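Local coordinates for replication protein B (Plasmid RSF1010, PDB 3H20) that acts as a primase, a nucleotidyltransferase that makes primers on single-stranded DNA for replication of its plasmid, at residues Arg225-Gly230 and Ala247-Ser252; Lys233-Gly236 and Ser240-Asp243. One frame throughout, in Å; residues are numbered along the deposited sequence.

Overall arrangement
Following the chain from its N terminus, the α/β part of the primase comes first, with the long helix 179-206 behind it; both contacts lie later, in the helical C-terminal region. Helix 220-234 meets helix 239-252 twice. Contact 1 brings 225-230 to 247-252 and so closes the wider loop, with 16 residues between its segments. Contact 2, between 233-236 and 240-243, falls within that loop and lies at its turn, with three residues between its segments. Their centres are about 11 Å apart, and Met228, on the first segment of contact 1, packs on Cys242 and Asp243 of contact 2. The two contacts thus join the same consecutive helices at two places, one near the turn and one farther along.

Contact 1: residues Arg225-Gly230 and Ala247-Ser252; sequences RSEMAG and AQKLAS
Glu227 reaches from helix 220-234 to Lys249 and Leu250 on helix 239-252, a small contact that shows how two oppositely charged residues can lie together without pairing. The backbones stand well apart here, 8.1 Å between Glu227 CA and Lys249 CA, and side chains bridge the gap.

The polar component is a near miss between charges. Carboxylate oxygen OE1 of Glu227 rests against the methylene chain of Lys249, 3.1 Å from CD of that lysine and almost as near to its CE. The ammonium end takes no direct part: a bend at the last torsion of Lys249 (chi4 61°) swings NZ aside, and it stops 4.8 Å from OE1 of Glu227. At that separation the two opposite charges probably still attract, but they form no salt bridge. The other oxygen, OE2, makes a salt bridge to NH1 of Arg253, just past the end of helix 239-252, and this bond is likely to fix how the carboxylate is turned. A bend at the second torsion of Glu227 (chi2 -60°) carries the carboxylate round to these partners.

In the apolar component, CG of Glu227 comes 4.3 Å from CD1 of Leu250. The leucine is buried, while Glu227 and Lys249 are both partly exposed, and the contact passes from apolar at the stem of Glu227 to charged at its head.

This is a side-chain contact between the two arms of an alpha-alpha hairpin in the C-terminal helical region. Met228, next along the same helix, packs on Cys242, Asp243 and Ala246; Leu250 also touches Ile260 of helix 257-267, and Ala251 meets both helix 279-291 and Val296 of helix 294-304, which places helix 239-252 centrally among its neighbours.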
loop_
_atom_site.group_PDB
_atom_site.type_symbol
_atom_site.label_atom_id
_atom_site.label_comp_id
_atom_site.label_asym_id
_atom_site.label_seq_id
_atom_site.Cartn_x
_atom_site.Cartn_y
_atom_site.Cartn_z
ATOM N N ARG A 225 -4.565 30.289 -17.196
ATOM C CA ARG A 225 -4.839 31.168 -16.056
ATOM C C ARG A 225 -3.831 30.978 -14.920
ATOM O O ARG A 225 -3.419 31.949 -14.278
ATOM C CB ARG A 225 -6.270 30.961 -15.554
ATOM C CG ARG A 225 -7.341 31.352 -16.568
ATOM C CD ARG A 225 -8.670 30.667 -16.278
ATOM N NE ARG A 225 -9.401 31.311 -15.189
ATOM C CZ ARG A 225 -10.291 32.288 -15.351
ATOM N NH1 ARG A 225 -10.578 32.754 -16.563
ATOM N NH2 ARG A 225 -10.897 32.806 -14.293
ATOM N N SER A 226 -3.435 29.727 -14.687
ATOM C CA SER A 226 -2.435 29.393 -13.670
ATOM C C SER A 226 -1.092 30.079 -13.942
ATOM O O SER A 226 -0.527 30.716 -13.050
ATOM C CB SER A 226 -2.249 27.876 -13.585
ATOM O OG SER A 226 -1.655 27.506 -12.354
ATOM N N GLU A 227 -0.599 29.957 -15.175
ATOM C CA GLU A 227 0.650 30.607 -15.582
ATOM C C GLU A 227 0.551 32.134 -15.482
ATOM O O GLU A 227 1.461 32.785 -14.963
ATOM C CB GLU A 227 1.055 30.195 -17.007
ATOM C CG GLU A 227 1.344 28.699 -17.210
ATOM C CD GLU A 227 2.474 28.164 -16.333
ATOM O OE1 GLU A 227 3.476 28.882 -16.125
ATOM O OE2 GLU A 227 2.362 27.015 -15.851
ATOM N N MET A 228 -0.558 32.692 -15.971
ATOM C CA MET A 228 -0.768 34.143 -15.976
ATOM C C MET A 228 -0.747 34.766 -14.577
ATOM O O MET A 228 -0.153 35.829 -14.382
ATOM C CB MET A 228 -2.075 34.507 -16.698
ATOM C CG MET A 228 -2.053 34.274 -18.207
ATOM S SD MET A 228 -0.898 35.338 -19.098
ATOM C CE MET A 228 -1.816 36.891 -19.068
ATOM N N ALA A 229 -1.382 34.097 -13.614
ATOM C CA ALA A 229 -1.477 34.598 -12.239
ATOM C C ALA A 229 -0.113 34.924 -11.619
ATOM O O ALA A 229 -0.001 35.839 -10.801
ATOM C CB ALA A 229 -2.243 33.609 -11.363
ATOM N N GLY A 230 0.911 34.171 -12.014
ATOM C CA GLY A 230 2.281 34.431 -11.580
ATOM C C GLY A 230 3.041 35.381 -12.495
ATOM O O GLY A 230 3.917 36.118 -12.039
ATOM N N ALA A 247 1.731 31.136 -23.446
ATOM C CA ALA A 247 1.565 30.369 -24.688
ATOM C C ALA A 247 2.755 29.446 -24.945
ATOM O O ALA A 247 2.578 28.301 -25.364
ATOM C CB ALA A 247 1.341 31.301 -25.882
ATOM N N GLN A 248 3.964 29.944 -24.695
ATOM C CA GLN A 248 5.170 29.128 -24.868
ATOM C C GLN A 248 5.157 27.910 -23.931
ATOM O O GLN A 248 5.557 26.812 -24.332
ATOM C CB GLN A 248 6.436 29.964 -24.658
ATOM C CG GLN A 248 7.716 29.171 -24.898
ATOM C CD GLN A 248 8.946 29.794 -24.285
ATOM O OE1 GLN A 248 8.870 30.835 -23.635
ATOM N NE2 GLN A 248 10.101 29.134 -24.472
ATOM N N LYS A 249 4.694 28.110 -22.697
ATOM C CA LYS A 249 4.626 27.032 -21.706
ATOM C C LYS A 249 3.588 25.977 -22.086
ATOM O O LYS A 249 3.896 24.786 -22.103
ATOM C CB LYS A 249 4.360 27.587 -20.306
ATOM C CG LYS A 249 5.614 28.069 -19.591
ATOM C CD LYS A 249 5.294 29.172 -18.594
ATOM C CE LYS A 249 6.405 29.354 -17.559
ATOM N NZ LYS A 249 7.717 29.728 -18.167
ATOM N N LEU A 250 2.374 26.427 -22.409
ATOM C CA LEU A 250 1.308 25.556 -22.911
ATOM C C LEU A 250 1.693 24.783 -24.181
ATOM O O LEU A 250 1.428 23.584 -24.277
ATOM C CB LEU A 250 0.018 26.358 -23.148
ATOM C CG LEU A 250 -1.011 26.431 -22.009
ATOM C CD1 LEU A 250 -0.433 27.078 -20.752
ATOM C CD2 LEU A 250 -2.278 27.174 -22.472
ATOM N N ALA A 251 2.325 25.459 -25.140
ATOM C CA ALA A 251 2.757 24.810 -26.391
ATOM C C ALA A 251 3.879 23.790 -26.164
ATOM O O ALA A 251 3.896 22.732 -26.796
ATOM C CB ALA A 251 3.187 25.841 -27.418
ATOM N N SER A 252 4.803 24.113 -25.259
ATOM C CA SER A 252 5.886 23.199 -24.885
ATOM C C SER A 252 5.364 21.932 -24.206
ATOM O O SER A 252 6.014 20.880 -24.255
ATOM C CB SER A 252 6.883 23.900 -23.968
ATOM O OG SER A 252 7.704 24.791 -24.705
#

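Contact 2: residues Lys233-Gly236 and Ser240-Asp243; sequences KRFG and SKCD
Phe235 and Cys242 mark the closest backbone approach of the two segments, with 6.6 Å between Phe235 CA and Cys242 CA, where the chain leaves helix 220-234 and passes through a short turn into helix 239-252.

Phe235 takes part in every pair of the contact, its ring meeting Lys241 and its CB and O meeting Cys242. Lys241 lays its CE over the middle of one face, 3.8 Å from the centroid of the Phe235 ring and only 14° off the ring normal, a well-centred CH-pi contact. The lysine chain runs out straight from its backbone, with CG opposite the main-chain nitrogen (chi1 178°), and bends only at its final torsion. That bend leaves NZ 5.1 Å from the Phe235 centroid, so the cation-pi component is at most a weak attraction and the methylene does the touching. Across the ring, CG of Arg234 stands 3.8 Å above the plane of Phe235, displaced toward the rim. The aromatic is therefore sandwiched between the aliphatic parts of two basic residues, one from each segment.

Cys242 meets the root of the same residue. Its SG packs 3.8 Å from Phe235 CB and lies 3.5 Å from Phe235 O. The Cys242 side chain also touches Leu231 and Val232 of helix 220-234. An alanine in place of Phe235 would keep CB beside the sulfur, but would probably leave the Lys241 chain without its flat support and set it free to turn.

Near the start of the second helix, Asp238 accepts hydrogen bonds from Ser240 OG and from the Lys241 backbone N. Two consecutive helices joined by a short turn make an alpha-alpha hairpin, here in the C-terminal helical domain of the primase, with Phe235 of the turn packed against the beginning of helix 239-252.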
loop_
_atom_site.group_PDB
_atom_site.type_symbol
_atom_site.label_atom_id
_atom_site.label_comp_id
_atom_site.label_asym_id
_atom_site.label_seq_id
_atom_site.Cartn_x
_atom_site.Cartn_y
_atom_site.Cartn_z
ATOM N N LYS A 233 2.408 39.376 -12.059
ATOM C CA LYS A 233 3.036 39.956 -10.879
ATOM C C LYS A 233 4.421 40.541 -11.180
ATOM O O LYS A 233 4.778 41.594 -10.641
ATOM C CB LYS A 233 3.095 38.938 -9.732
ATOM C CG LYS A 233 1.715 38.554 -9.208
ATOM C CD LYS A 233 1.775 37.773 -7.908
ATOM C CE LYS A 233 0.377 37.634 -7.311
ATOM N NZ LYS A 233 0.390 37.160 -5.898
ATOM N N ARG A 234 5.192 39.874 -12.039
ATOM C CA ARG A 234 6.520 40.381 -12.409
ATOM C C ARG A 234 6.572 41.128 -13.751
ATOM O O ARG A 234 7.459 41.960 -13.960
ATOM C CB ARG A 234 7.609 39.294 -12.307
ATOM C CG ARG A 234 7.428 38.047 -13.161
ATOM C CD ARG A 234 8.326 36.920 -12.638
ATOM N NE ARG A 234 8.474 35.808 -13.579
ATOM C CZ ARG A 234 7.608 34.803 -13.711
ATOM N NH1 ARG A 234 6.507 34.759 -12.966
ATOM N NH2 ARG A 234 7.840 33.840 -14.597
ATOM N N PHE A 235 5.612 40.855 -14.634
ATOM C CA PHE A 235 5.545 41.526 -15.939
ATOM C C PHE A 235 4.237 42.310 -16.146
ATOM O O PHE A 235 3.683 42.326 -17.248
ATOM C CB PHE A 235 5.755 40.519 -17.082
ATOM C CG PHE A 235 7.086 39.807 -17.042
ATOM C CD1 PHE A 235 8.282 40.527 -17.057
ATOM C CD2 PHE A 235 7.143 38.414 -17.014
ATOM C CE1 PHE A 235 9.515 39.870 -17.025
ATOM C CE2 PHE A 235 8.376 37.748 -16.986
ATOM C CZ PHE A 235 9.559 38.479 -16.990
ATOM N N GLY A 236 3.766 42.972 -15.089
ATOM C CA GLY A 236 2.495 43.710 -15.108
ATOM C C GLY A 236 2.397 44.874 -16.082
ATOM O O GLY A 236 1.302 45.365 -16.360
ATOM N N SER A 240 1.025 41.516 -23.013
ATOM C CA SER A 240 1.250 40.715 -24.221
ATOM C C SER A 240 2.433 39.751 -24.056
ATOM O O SER A 240 2.381 38.606 -24.520
ATOM C CB SER A 240 1.431 41.606 -25.449
ATOM O OG SER A 240 2.561 42.446 -25.312
ATOM N N LYS A 241 3.488 40.220 -23.391
ATOM C CA LYS A 241 4.628 39.376 -23.036
ATOM C C LYS A 241 4.180 38.236 -22.119
ATOM O O LYS A 241 4.610 37.098 -22.295
ATOM C CB LYS A 241 5.731 40.207 -22.375
ATOM C CG LYS A 241 6.954 39.409 -21.929
ATOM C CD LYS A 241 7.937 40.290 -21.166
ATOM C CE LYS A 241 9.139 39.493 -20.678
ATOM N NZ LYS A 241 10.059 39.073 -21.780
ATOM N N CYS A 242 3.318 38.551 -21.151
ATOM C CA CYS A 242 2.699 37.539 -20.294
ATOM C C CYS A 242 2.023 36.463 -21.142
ATOM O O CYS A 242 2.247 35.266 -20.922
ATOM C CB CYS A 242 1.673 38.166 -19.340
ATOM S SG CYS A 242 2.356 39.191 -18.019
ATOM N N ASP A 243 1.202 36.892 -22.105
ATOM C CA ASP A 243 0.559 35.973 -23.047
ATOM C C ASP A 243 1.598 35.101 -23.754
ATOM O O ASP A 243 1.431 33.888 -23.853
ATOM C CB ASP A 243 -0.234 36.734 -24.114
ATOM C CG ASP A 243 -1.643 37.128 -23.662
ATOM O OD1 ASP A 243 -2.088 36.753 -22.557
ATOM O OD2 ASP A 243 -2.316 37.828 -24.446
#